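PDB 4GPV: putative cell adhesion protein from Bacteroides eggerthii, which probably serves as a FimA-like structural subunit of a pilus that helps this gut bacterium adhere to surfaces or partners. Local coordinates for residues E15-T20 against G143-Q148; L51-R56 against Y87-T92; L61-Y66 against I76-T81; S134-V139 against R193-A198; F155-I160 against A336-Q341. All blocks are in the same frame, centred on the assembly; numbering follows the deposited sequence.

Interaction 1: E15-T20 against G143-Q148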
# COMPACT_ATOMS: atom_id res chain seq x y z
N GLU A 15 38.29 -6.22 10.65
CA GLU A 15 39.22 -5.23 10.12
C GLU A 15 38.46 -4.23 9.26
O GLU A 15 37.40 -4.59 8.74
CB GLU A 15 40.33 -5.93 9.30
CG GLU A 15 41.66 -5.21 9.37
CD GLU A 15 42.79 -5.73 8.49
OE1 GLU A 15 42.53 -6.60 7.63
OE2 GLU A 15 43.93 -5.24 8.66
N GLN A 16 38.97 -3.00 9.11
CA GLN A 16 38.28 -2.01 8.28
C GLN A 16 37.98 -2.60 6.91
O GLN A 16 38.86 -3.22 6.29
CB GLN A 16 39.09 -0.72 8.12
CG GLN A 16 38.23 0.37 7.45
CD GLN A 16 38.96 1.67 7.26
OE1 GLN A 16 40.19 1.73 7.26
NE2 GLN A 16 38.22 2.73 7.06
N ALA A 17 36.77 -2.40 6.45
CA ALA A 17 36.35 -2.90 5.16
C ALA A 17 35.82 -1.78 4.31
O ALA A 17 35.49 -0.69 4.81
CB ALA A 17 35.28 -3.96 5.35
N VAL A 18 35.73 -2.05 3.01
CA VAL A 18 35.09 -1.18 2.03
C VAL A 18 33.95 -1.99 1.45
O VAL A 18 34.18 -3.10 0.96
CB VAL A 18 36.03 -0.63 0.94
CG1 VAL A 18 35.27 0.30 -0.00
CG2 VAL A 18 37.23 0.08 1.56
N LEU A 19 32.74 -1.48 1.57
CA LEU A 19 31.53 -2.12 1.05
C LEU A 19 30.93 -1.24 -0.01
O LEU A 19 30.74 -0.04 0.22
CB LEU A 19 30.52 -2.34 2.19
CG LEU A 19 30.75 -3.50 3.15
CD1 LEU A 19 31.39 -3.04 4.42
CD2 LEU A 19 29.41 -4.15 3.51
N THR A 20 30.66 -1.82 -1.19
CA THR A 20 30.02 -1.10 -2.30
C THR A 20 28.61 -1.65 -2.37
O THR A 20 28.44 -2.86 -2.55
CB THR A 20 30.83 -1.27 -3.60
OG1 THR A 20 32.16 -0.79 -3.38
CG2 THR A 20 30.20 -0.52 -4.77
N GLY A 143 37.47 -13.83 2.87
CA GLY A 143 38.81 -13.60 3.42
C GLY A 143 39.40 -12.22 3.17
O GLY A 143 40.40 -11.86 3.80
N GLY A 144 38.77 -11.45 2.28
CA GLY A 144 39.22 -10.12 1.91
C GLY A 144 38.61 -9.00 2.72
O GLY A 144 37.86 -9.24 3.66
N THR A 145 38.95 -7.76 2.36
CA THR A 145 38.48 -6.57 3.06
C THR A 145 37.54 -5.75 2.16
O THR A 145 37.17 -4.64 2.51
CB THR A 145 39.71 -5.76 3.50
OG1 THR A 145 39.30 -4.61 4.23
CG2 THR A 145 40.53 -5.31 2.35
N ASN A 146 37.14 -6.32 1.02
CA ASN A 146 36.27 -5.63 0.07
C ASN A 146 35.06 -6.47 -0.24
O ASN A 146 35.17 -7.68 -0.44
CB ASN A 146 37.01 -5.32 -1.22
CG ASN A 146 38.33 -4.65 -0.98
OD1 ASN A 146 39.36 -5.31 -0.85
ND2 ASN A 146 38.29 -3.35 -0.82
N ALA A 147 33.90 -5.83 -0.26
CA ALA A 147 32.66 -6.54 -0.56
C ALA A 147 31.79 -5.74 -1.51
O ALA A 147 31.67 -4.51 -1.40
CB ALA A 147 31.89 -6.85 0.71
N GLN A 148 31.18 -6.45 -2.47
CA GLN A 148 30.23 -5.90 -3.42
C GLN A 148 28.86 -6.44 -3.01
O GLN A 148 28.71 -7.66 -2.88
CB GLN A 148 30.61 -6.30 -4.87
CG GLN A 148 29.66 -5.77 -5.96
CD GLN A 148 29.62 -4.26 -6.06
OE1 GLN A 148 28.57 -3.64 -5.83
NE2 GLN A 148 30.73 -3.64 -6.44
O HOH W 1 33.96 -2.73 -2.27

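Interaction 2: L51-R56 against Y87-T92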
# COMPACT_ATOMS: atom_id res chain seq x y z
N LEU A 51 18.49 4.51 3.58
CA LEU A 51 19.33 4.16 4.72
C LEU A 51 19.90 2.77 4.49
O LEU A 51 19.18 1.88 4.04
CB LEU A 51 18.57 4.20 6.07
CG LEU A 51 17.85 5.51 6.45
CD1 LEU A 51 16.89 5.29 7.63
CD2 LEU A 51 18.86 6.59 6.81
N VAL A 52 21.16 2.57 4.85
CA VAL A 52 21.80 1.25 4.77
C VAL A 52 22.22 0.87 6.20
O VAL A 52 22.96 1.62 6.86
CB VAL A 52 23.00 1.13 3.78
CG1 VAL A 52 23.54 -0.31 3.70
CG2 VAL A 52 22.67 1.65 2.39
N PHE A 53 21.75 -0.28 6.67
CA PHE A 53 22.11 -0.83 7.97
C PHE A 53 22.97 -2.06 7.76
O PHE A 53 22.60 -2.93 6.96
CB PHE A 53 20.86 -1.20 8.80
CG PHE A 53 19.84 -0.10 8.94
CD1 PHE A 53 18.93 0.16 7.92
CD2 PHE A 53 19.78 0.67 10.10
CE1 PHE A 53 17.99 1.19 8.04
CE2 PHE A 53 18.85 1.71 10.22
CZ PHE A 53 17.96 1.96 9.19
N LEU A 54 24.10 -2.14 8.46
CA LEU A 54 24.98 -3.29 8.34
C LEU A 54 25.04 -3.99 9.68
O LEU A 54 25.23 -3.32 10.69
CB LEU A 54 26.40 -2.88 7.89
CG LEU A 54 26.52 -2.22 6.52
CD1 LEU A 54 27.97 -1.69 6.31
CD2 LEU A 54 26.17 -3.18 5.43
N PHE A 55 24.86 -5.32 9.71
CA PHE A 55 24.87 -6.04 10.98
C PHE A 55 25.87 -7.16 11.00
O PHE A 55 26.10 -7.80 9.98
CB PHE A 55 23.48 -6.63 11.28
CG PHE A 55 22.43 -5.56 11.45
CD1 PHE A 55 22.36 -4.80 12.61
CD2 PHE A 55 21.53 -5.30 10.43
CE1 PHE A 55 21.40 -3.80 12.74
CE2 PHE A 55 20.57 -4.29 10.56
CZ PHE A 55 20.51 -3.55 11.72
N ARG A 56 26.42 -7.42 12.18
CA ARG A 56 27.35 -8.53 12.40
C ARG A 56 26.53 -9.83 12.59
O ARG A 56 25.29 -9.77 12.67
CB ARG A 56 28.26 -8.23 13.59
CG ARG A 56 29.08 -6.98 13.33
CD ARG A 56 30.07 -6.61 14.42
NE ARG A 56 30.74 -5.38 14.00
CZ ARG A 56 31.26 -4.48 14.82
NH1 ARG A 56 31.29 -4.69 16.14
NH2 ARG A 56 31.82 -3.38 14.33
N TYR A 87 20.74 -4.27 5.16
CA TYR A 87 19.33 -3.94 4.98
C TYR A 87 19.25 -2.55 4.44
O TYR A 87 20.03 -1.66 4.87
CB TYR A 87 18.61 -4.02 6.32
CG TYR A 87 18.46 -5.42 6.89
CD1 TYR A 87 19.48 -5.99 7.64
CD2 TYR A 87 17.25 -6.09 6.81
CE1 TYR A 87 19.34 -7.27 8.18
CE2 TYR A 87 17.08 -7.35 7.39
CZ TYR A 87 18.13 -7.94 8.08
OH TYR A 87 17.95 -9.17 8.65
N VAL A 88 18.33 -2.34 3.50
CA VAL A 88 18.16 -1.01 2.87
C VAL A 88 16.68 -0.62 2.97
O VAL A 88 15.80 -1.42 2.64
CB VAL A 88 18.65 -0.97 1.39
CG1 VAL A 88 18.38 0.39 0.74
CG2 VAL A 88 20.14 -1.31 1.28
N VAL A 89 16.43 0.61 3.38
CA VAL A 89 15.09 1.18 3.40
C VAL A 89 15.18 2.47 2.60
O VAL A 89 16.01 3.31 2.92
CB VAL A 89 14.51 1.41 4.82
CG1 VAL A 89 13.12 2.04 4.73
CG2 VAL A 89 14.44 0.11 5.62
N ALA A 90 14.33 2.63 1.59
CA ALA A 90 14.34 3.87 0.79
C ALA A 90 13.11 4.71 1.09
O ALA A 90 12.03 4.18 1.38
CB ALA A 90 14.33 3.51 -0.70
N ASN A 91 13.28 6.03 0.98
CA ASN A 91 12.24 7.05 0.97
C ASN A 91 11.54 7.26 2.29
O ASN A 91 10.41 7.75 2.31
CB ASN A 91 11.25 6.76 -0.18
CG ASN A 91 11.88 6.91 -1.53
OD1 ASN A 91 12.86 7.65 -1.70
ND2 ASN A 91 11.30 6.29 -2.56
N THR A 92 12.23 7.05 3.42
CA THR A 92 11.64 7.38 4.72
C THR A 92 12.27 8.69 5.27
O THR A 92 11.92 9.12 6.37
CB THR A 92 11.76 6.26 5.74
OG1 THR A 92 13.15 6.02 6.09
CG2 THR A 92 11.00 4.98 5.33

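Interaction 3: L61-Y66 against I76-T81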
# COMPACT_ATOMS: atom_id res chain seq x y z
N LEU A 61 25.04 -3.70 15.26
CA LEU A 61 25.35 -2.80 14.15
C LEU A 61 26.88 -2.85 13.89
O LEU A 61 27.67 -2.85 14.83
CB LEU A 61 24.92 -1.36 14.46
CG LEU A 61 23.48 -1.02 14.11
CD1 LEU A 61 23.07 0.26 14.76
CD2 LEU A 61 23.28 -0.95 12.58
N ASP A 62 27.27 -2.95 12.64
CA ASP A 62 28.69 -3.04 12.31
C ASP A 62 29.31 -1.64 12.27
O ASP A 62 30.52 -1.47 12.38
CB ASP A 62 28.85 -3.77 10.97
CG ASP A 62 30.30 -3.95 10.57
OD1 ASP A 62 31.09 -4.50 11.38
OD2 ASP A 62 30.66 -3.46 9.49
N CYS A 63 28.44 -0.64 12.15
CA CYS A 63 28.74 0.79 12.12
C CYS A 63 27.42 1.56 12.14
O CYS A 63 26.34 0.96 11.96
CB CYS A 63 29.57 1.13 10.88
SG CYS A 63 28.80 0.62 9.31
N ALA A 64 27.50 2.89 12.32
CA ALA A 64 26.29 3.73 12.30
C ALA A 64 25.61 3.65 10.90
O ALA A 64 26.30 3.54 9.89
CB ALA A 64 26.65 5.18 12.66
N PRO A 65 24.27 3.70 10.82
CA PRO A 65 23.60 3.61 9.51
C PRO A 65 24.03 4.68 8.51
O PRO A 65 24.37 5.82 8.88
CB PRO A 65 22.12 3.73 9.85
CG PRO A 65 22.05 3.26 11.28
CD PRO A 65 23.29 3.79 11.91
N TYR A 66 24.11 4.28 7.24
CA TYR A 66 24.51 5.16 6.14
C TYR A 66 23.30 5.89 5.61
O TYR A 66 22.26 5.26 5.32
CB TYR A 66 25.18 4.34 5.02
CG TYR A 66 25.54 5.15 3.80
CD1 TYR A 66 26.76 5.83 3.72
CD2 TYR A 66 24.65 5.28 2.73
CE1 TYR A 66 27.08 6.60 2.60
CE2 TYR A 66 24.96 6.06 1.62
CZ TYR A 66 26.18 6.71 1.56
OH TYR A 66 26.48 7.46 0.45
N ILE A 76 30.70 2.47 1.47
CA ILE A 76 30.72 2.57 2.93
C ILE A 76 32.10 2.15 3.42
O ILE A 76 32.54 1.03 3.11
CB ILE A 76 29.58 1.75 3.57
CG1 ILE A 76 28.18 2.30 3.14
CG2 ILE A 76 29.71 1.74 5.10
CD1 ILE A 76 27.00 1.37 3.40
N THR A 77 32.79 3.02 4.18
CA THR A 77 34.13 2.68 4.67
C THR A 77 34.22 2.66 6.20
O THR A 77 35.29 2.44 6.75
CB THR A 77 35.18 3.67 4.12
OG1 THR A 77 34.91 4.96 4.67
CG2 THR A 77 35.18 3.73 2.59
N THR A 78 33.10 2.89 6.88
CA THR A 78 33.08 2.95 8.35
C THR A 78 32.83 1.59 9.00
O THR A 78 32.88 1.50 10.23
CB THR A 78 32.01 3.95 8.79
OG1 THR A 78 30.80 3.65 8.09
CG2 THR A 78 32.43 5.39 8.54
N GLY A 79 32.53 0.59 8.19
CA GLY A 79 32.26 -0.77 8.64
C GLY A 79 33.46 -1.69 8.65
O GLY A 79 34.59 -1.27 8.40
N THR A 80 33.21 -2.97 8.96
CA THR A 80 34.31 -3.91 9.10
C THR A 80 34.03 -5.21 8.36
O THR A 80 32.92 -5.41 7.84
CB THR A 80 34.58 -4.21 10.61
OG1 THR A 80 33.64 -5.18 11.07
CG2 THR A 80 34.59 -2.96 11.52
N THR A 81 35.01 -6.13 8.41
CA THR A 81 34.90 -7.46 7.81
C THR A 81 33.97 -8.37 8.63
O THR A 81 33.69 -9.51 8.22
CB THR A 81 36.27 -8.09 7.62
OG1 THR A 81 36.98 -8.08 8.86
CG2 THR A 81 37.06 -7.41 6.53
O HOH W 2 32.59 0.29 12.74
O HOH W 3 28.86 4.68 9.66

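Interaction 4: S134-V139 against R193-A198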
# COMPACT_ATOMS: atom_id res chain seq x y z
N SER A 134 12.06 -1.50 0.43
CA SER A 134 13.03 -2.10 1.32
C SER A 134 13.58 -3.38 0.71
O SER A 134 12.99 -3.97 -0.19
CB SER A 134 12.42 -2.35 2.71
OG SER A 134 11.50 -3.44 2.64
N GLY A 135 14.73 -3.78 1.18
CA GLY A 135 15.38 -4.99 0.70
C GLY A 135 16.54 -5.37 1.59
O GLY A 135 16.93 -4.59 2.46
N GLU A 136 17.10 -6.58 1.39
CA GLU A 136 18.22 -6.99 2.24
C GLU A 136 19.10 -7.96 1.48
O GLU A 136 18.62 -8.63 0.56
CB GLU A 136 17.71 -7.65 3.55
CG GLU A 136 17.00 -8.98 3.34
CD GLU A 136 16.20 -9.50 4.52
OE1 GLU A 136 15.08 -8.99 4.74
OE2 GLU A 136 16.67 -10.46 5.18
N SER A 137 20.35 -8.09 1.90
CA SER A 137 21.27 -9.01 1.25
C SER A 137 22.33 -9.49 2.21
O SER A 137 22.68 -8.77 3.16
CB SER A 137 21.94 -8.30 0.06
OG SER A 137 22.96 -9.09 -0.54
N GLU A 138 22.87 -10.68 1.93
CA GLU A 138 24.02 -11.21 2.65
C GLU A 138 25.28 -10.41 2.21
O GLU A 138 25.34 -9.95 1.06
CB GLU A 138 24.20 -12.72 2.38
CG GLU A 138 25.09 -13.39 3.42
CD GLU A 138 25.36 -14.88 3.27
OE1 GLU A 138 25.03 -15.45 2.20
OE2 GLU A 138 25.92 -15.47 4.22
N VAL A 139 26.22 -10.22 3.12
CA VAL A 139 27.50 -9.54 2.85
C VAL A 139 28.57 -10.63 2.82
O VAL A 139 28.68 -11.37 3.79
CB VAL A 139 27.80 -8.45 3.90
CG1 VAL A 139 29.18 -7.84 3.67
CG2 VAL A 139 26.72 -7.37 3.86
N ARG A 193 5.19 -2.86 7.51
CA ARG A 193 6.37 -3.55 7.98
C ARG A 193 7.42 -3.53 6.91
O ARG A 193 7.15 -3.94 5.76
CB ARG A 193 6.01 -5.01 8.32
CG ARG A 193 5.59 -5.24 9.74
CD ARG A 193 6.76 -5.09 10.71
NE ARG A 193 7.56 -6.29 10.89
CZ ARG A 193 7.40 -7.16 11.88
NH1 ARG A 193 6.42 -7.00 12.76
NH2 ARG A 193 8.20 -8.21 11.99
N PHE A 194 8.61 -3.03 7.25
CA PHE A 194 9.66 -3.02 6.24
C PHE A 194 10.29 -4.38 6.06
O PHE A 194 10.72 -4.71 4.95
CB PHE A 194 10.75 -1.99 6.62
CG PHE A 194 10.21 -0.59 6.69
CD1 PHE A 194 10.15 0.22 5.56
CD2 PHE A 194 9.74 -0.06 7.90
CE1 PHE A 194 9.65 1.53 5.63
CE2 PHE A 194 9.21 1.23 7.97
CZ PHE A 194 9.16 2.01 6.84
N PHE A 195 10.43 -5.15 7.16
CA PHE A 195 11.06 -6.47 7.14
C PHE A 195 10.16 -7.43 7.90
O PHE A 195 9.04 -7.08 8.25
CB PHE A 195 12.48 -6.40 7.73
CG PHE A 195 13.32 -5.40 6.99
CD1 PHE A 195 13.80 -5.69 5.71
CD2 PHE A 195 13.59 -4.15 7.53
CE1 PHE A 195 14.50 -4.73 4.99
CE2 PHE A 195 14.29 -3.20 6.80
CZ PHE A 195 14.79 -3.51 5.55
N GLY A 196 10.62 -8.64 8.07
CA GLY A 196 9.80 -9.63 8.75
C GLY A 196 9.19 -10.58 7.77
O GLY A 196 9.43 -10.51 6.56
N SER A 197 8.41 -11.50 8.29
CA SER A 197 7.82 -12.55 7.50
C SER A 197 6.68 -12.03 6.64
O SER A 197 6.08 -11.00 6.93
CB SER A 197 7.29 -13.66 8.40
OG SER A 197 6.15 -13.18 9.10
N ALA A 198 6.37 -12.79 5.59
CA ALA A 198 5.25 -12.47 4.72
C ALA A 198 3.96 -12.41 5.57
O ALA A 198 3.14 -11.51 5.36
CB ALA A 198 5.15 -13.52 3.63
O HOH W 4 13.34 -9.78 6.88

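Interaction 5: F155-I160 against A336-Q341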
# COMPACT_ATOMS: atom_id res chain seq x y z
N PHE A 155 8.42 -2.71 -3.07
CA PHE A 155 7.52 -1.76 -2.40
C PHE A 155 7.02 -2.33 -1.11
O PHE A 155 6.68 -3.51 -1.04
CB PHE A 155 6.30 -1.45 -3.28
CG PHE A 155 6.63 -0.69 -4.54
CD1 PHE A 155 7.18 0.60 -4.47
CD2 PHE A 155 6.37 -1.25 -5.79
CE1 PHE A 155 7.48 1.30 -5.65
CE2 PHE A 155 6.65 -0.52 -6.96
CZ PHE A 155 7.22 0.73 -6.88
N VAL A 156 6.88 -1.47 -0.09
CA VAL A 156 6.31 -1.87 1.19
C VAL A 156 4.78 -1.91 1.04
O VAL A 156 4.13 -2.72 1.69
CB VAL A 156 6.75 -0.85 2.28
CG1 VAL A 156 6.00 -1.06 3.61
CG2 VAL A 156 8.26 -0.93 2.49
N ALA A 157 4.23 -0.99 0.26
CA ALA A 157 2.78 -0.90 0.03
C ALA A 157 2.29 -1.79 -1.12
O ALA A 157 3.07 -2.39 -1.87
CB ALA A 157 2.42 0.56 -0.26
N ALA A 158 0.96 -1.81 -1.28
CA ALA A 158 0.22 -2.35 -2.41
C ALA A 158 -0.48 -1.17 -3.08
O ALA A 158 -0.69 -0.12 -2.44
CB ALA A 158 -0.82 -3.38 -1.91
N LYS A 159 -0.88 -1.33 -4.32
CA LYS A 159 -1.59 -0.30 -5.05
C LYS A 159 -2.93 -0.86 -5.50
O LYS A 159 -2.99 -2.01 -5.97
CB LYS A 159 -0.73 0.11 -6.27
CG LYS A 159 -1.33 1.24 -7.10
CD LYS A 159 -0.29 1.70 -8.15
CE LYS A 159 -0.55 1.24 -9.54
NZ LYS A 159 0.50 1.73 -10.47
N ILE A 160 -3.99 -0.06 -5.37
CA ILE A 160 -5.34 -0.48 -5.80
C ILE A 160 -5.84 0.55 -6.81
O ILE A 160 -5.94 1.71 -6.46
CB ILE A 160 -6.31 -0.61 -4.59
CG1 ILE A 160 -5.80 -1.68 -3.59
CG2 ILE A 160 -7.76 -0.96 -5.08
CD1 ILE A 160 -6.53 -1.63 -2.24
N ALA A 336 -1.52 -8.07 -10.03
CA ALA A 336 -0.27 -8.18 -10.77
C ALA A 336 0.88 -7.90 -9.82
O ALA A 336 0.68 -7.27 -8.75
CB ALA A 336 -0.25 -7.19 -11.93
N GLN A 337 2.06 -8.41 -10.14
CA GLN A 337 3.23 -8.08 -9.35
C GLN A 337 3.50 -6.59 -9.54
O GLN A 337 3.51 -6.13 -10.69
CB GLN A 337 4.45 -8.91 -9.79
CG GLN A 337 4.30 -10.41 -9.52
CD GLN A 337 4.19 -10.83 -8.06
OE1 GLN A 337 3.56 -11.84 -7.75
NE2 GLN A 337 4.82 -10.12 -7.13
N TRP A 338 3.68 -5.84 -8.45
CA TRP A 338 4.00 -4.42 -8.54
C TRP A 338 5.52 -4.33 -8.43
O TRP A 338 6.08 -4.57 -7.38
CB TRP A 338 3.27 -3.63 -7.43
CG TRP A 338 3.33 -2.14 -7.58
CD1 TRP A 338 3.42 -1.42 -8.74
CD2 TRP A 338 3.09 -1.18 -6.54
NE1 TRP A 338 3.41 -0.08 -8.47
CE2 TRP A 338 3.17 0.11 -7.13
CE3 TRP A 338 2.92 -1.28 -5.14
CZ2 TRP A 338 3.05 1.29 -6.38
CZ3 TRP A 338 2.81 -0.10 -4.40
CH2 TRP A 338 2.84 1.16 -5.02
N VAL A 339 6.18 -4.15 -9.58
CA VAL A 339 7.63 -4.22 -9.68
C VAL A 339 8.24 -2.82 -9.59
O VAL A 339 7.81 -1.88 -10.26
CB VAL A 339 7.98 -4.92 -11.03
CG1 VAL A 339 9.46 -4.80 -11.39
CG2 VAL A 339 7.55 -6.38 -11.00
N THR A 340 9.29 -2.71 -8.76
CA THR A 340 10.03 -1.47 -8.62
C THR A 340 11.00 -1.36 -9.79
O THR A 340 11.66 -2.34 -10.14
CB THR A 340 10.85 -1.45 -7.30
OG1 THR A 340 11.77 -2.53 -7.36
CG2 THR A 340 9.99 -1.58 -6.06
N GLN A 341 11.13 -0.16 -10.33
CA GLN A 341 12.18 0.11 -11.31
C GLN A 341 12.87 1.37 -10.76
O GLN A 341 12.52 2.48 -11.17
CB GLN A 341 11.59 0.24 -12.74
CG GLN A 341 12.64 0.01 -13.83
CD GLN A 341 12.02 -0.57 -15.09
OE1 GLN A 341 11.18 0.04 -15.75
NE2 GLN A 341 12.44 -1.78 -15.45
O HOH W 5 7.76 -4.43 -5.30

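Interaction 1: E15-T20 against G143-Q148
The carboxamide of Asn146 presents its nitrogen end to Val18, ND2 standing 4.0 Å from the CB of that valine, whereas the amide of Gln148 meets Thr20. In the modelled conformer of the glutamine the threonine methyl lies beyond the outer end of the amide, tilted somewhat from its plane; CD of Gln148 is 4.0 Å from CG2 of Thr20. A bend at chi2 (63°) turns this amide back toward the threonine. These four side chains share one face of the sheet, and on the other Leu19 sets its CG 4.3 Å from CB of Ala147.

The backbone supplies the stronger evidence for the pairing. Val18 N donates to Thr145 O at 3.0 Å, and Val18 O accepts Ala147 N at the same length (3.0 Å), so the valine brackets Asn146. Next, Thr20 N reaches Ala147 O at 2.9 Å with an angle of 169° at the hydrogen. This is the ladder of parallel strands, whose short axes diverge by just 11°. Ala147 O is gripped twice, because a water also donates to it at 3.0 Å and bonds to Thr20 OG1, tying that hydroxyl to the opposite strand.

Strand 18-24 runs beside strand 146-169 here and has strand 73-76 antiparallel on its other flank. Leu19 pairs with Ile76 there, and just beyond the strands Ala17 bonds Gly79. On the face of Leu19 and Ala147, Phe141 and Val139, from the chain leading out of strand 133-138, cover the alanine and leucine side chains.

Interaction 2: L51-R56 against Y87-T92
The side chains of Phe55 and Tyr87 cross at about a right angle; their rings meet obliquely, planes 76° apart and centroids 5.6 Å apart. CD1 of Tyr87 lies in the plane of the Phe55 ring, at its edge, 3.5 Å from CD2 of Phe55. Both aromatic groups stand beside their backbone N (chi1 -62° for Phe55, -69° for Tyr87), rising on the same side of the sheet. Phe53, directly paired with Tyr87, turns its ring edge to Tyr87 O and approaches CG2 of Val89 obliquely.

On the other face Val52 and Val88 lie side by side, pointing the same way, their CG2 atoms 4.0 Å apart. This is a non-hydrogen-bonded pair of the antiparallel ladder. The hydrogen-bonded pairs flank it: Phe53 N donates to Tyr87 O at 2.8 Å and Tyr87 N donates back to Phe53 O, while Leu51 and Val89 exchange a second pair of bonds, Leu51 N to Val89 O being 2.8 Å.

Helix 106-111 packs over the aromatic face, and Glu106 hydrogen-bonds Tyr87 OH. Chemically, then, the side-chain contact is almost wholly apolar, the backbone polar atoms that face each other are spent on the ladder, and the buried phenol finds its partner in the helix.

Interaction 3: L61-Y66 against I76-T81
The carboxylate of Asp62 grips Thr80 with both oxygens, and this is the tight end of the contact. OD1 accepts the threonine hydroxyl OG1 at 2.7 Å, OD2 accepts the backbone N of Thr80, also at 2.7 Å and with 167° at the hydrogen, and each oxygen uses its syn lone pair. Because CG of Asp62 stands opposite its own backbone nitrogen (chi1 -178°), the group extends across to the other loop, where OD2 sits 3.2 Å from CA of Gly79. OD1 also forms a salt bridge with Arg56. Replacing Asp62 by an alanine would remove both acceptors, and is likely to leave Thr80 N and OG1 without these partners and Arg56 without this countercharge. Cys63 CB lies 3.4 Å from Thr78 O, with SG against CA of Gly79, and CB of Tyr66 packs on CD1 of Ile76 at 3.8 Å.

The solvent side is looser and wetter: exposed Thr78 is reached partly through water, one molecule donating to Asp62 O and Thr78 O, another joining Ala64 O to Thr78 OG1.

Residues 61-66 lead from strand 50-56 into strand 66-68; the other loop connects strand 73-76 to strand 83-90. Backbone bonds fasten both outward, Asp62 to Leu54 and Ile76 to Leu19.

Interaction 4: S134-V139 against R193-A198
Phe194 O accepts the hydroxyl of Ser134 at 2.7 Å from OG, the shortest polar bond of this contact. The donor lies in the carbonyl plane on a lone pair, with a C=O...OG angle of 137°. OG reaches it by sitting between the backbone N and carbonyl carbon of the serine (chi1 72°). Independently of that rotation, Ser134 CB lies 3.9 Å from CZ of Phe195.

The Phe195 ring is set against three consecutive residues of the strand. Gly135 O meets its edge, near the ring plane, 3.5 Å from CE1. Beyond it the Glu136 and Phe195 side chains slide past each other in opposite directions, the carboxylate plane 67° from the ring and Glu136 OE1 3.7 Å from CD1 of Phe195. A water links the same OE1, at 2.9 Å, with Gly196 N, while OE2 has its salt bridge with Lys85.

The loop also braces itself: Arg193 NE donates to Phe195 O at 3.1 Å, approaching from above the carbonyl plane. Phe195 stacks edge-to-face with Tyr87, and Phe194 does likewise with Phe100.

The contact thus combines one direct hydrogen bond, one water bridge and a ring edge. Gly135 O, near the weakly positive rim of Phe195, is probably favourable electrostatically. The two polar links would fix the loop backbone, while both phenylalanines pack on Val89 and Phe195 also on Leu109 and Leu110 of helix 106-111.

Interaction 5: F155-I160 against A336-Q341
Phe155 opens the segment with its ring held between two side chains of the opposite strand. On one face the six-membered ring of Trp338 forms a face-to-face stack, centroids 3.9 Å apart and planes inclined by 26°. On the other, the methyl CG2 of Thr340 makes a CH-pi contact 3.5 Å from the Phe155 centroid and only 6° off the ring normal. The backbone joins in through water, which accepts from Phe155 N at 2.9 Å and donates to Trp338 O at 2.7 Å.

Ala157 follows with its carbonyl O at the indole edge, 3.4 Å from CZ3 of Trp338. Lys159 covers the remaining face: CB lies 3.8 Å from the centroid of the tryptophan six-membered ring, nearly on its normal. Bent at chi3, the lysine carries NZ on to salt bridges with Glu43 and Asp41; Glu43 also accepts from the indole NE1.

Trp338 is an inner layer, between Phe155 and Lys159; its CG, anti to the backbone N (chi1 -169°), carries the indole across to the other strand. An alanine in its place would probably open a gap between those two and leave Glu43 without its indole donor.

With no direct hydrogen bond between the segments, this is a buried aromatic layer near the middle of the chain, where strands 146-169 and 329-343 meet strand 40-46, consistent with a FimA-like beta-sandwich subunit whose C-terminal domain belongs to the transthyretin clan.

How the interactions relate
Four of the contacts gather toward one end of the elongated chain, with interaction 5 nearer its middle, centred about 8 Å from the chain centre against 36 Å for interaction 1. Interactions 1, 2, 4 and 5 all reach the same mixed sheet. Interactions 1 and 5 have centres 33 Å apart; one long strand, 146-169, interrupted by a bulge or short loop, runs through both and ties the end of the molecule to its middle. Interaction 3 joins loops beside interactions 1 and 2, about 10 and 11 Å away. Interactions 2 and 4 are 9 Å apart on neighbouring strands 83-90 and 133-138. In sequence, interactions 2 and 3 fall between the segments of interaction 1; interaction 4 crosses both 1 and 5, interlocking early and late parts of the chain.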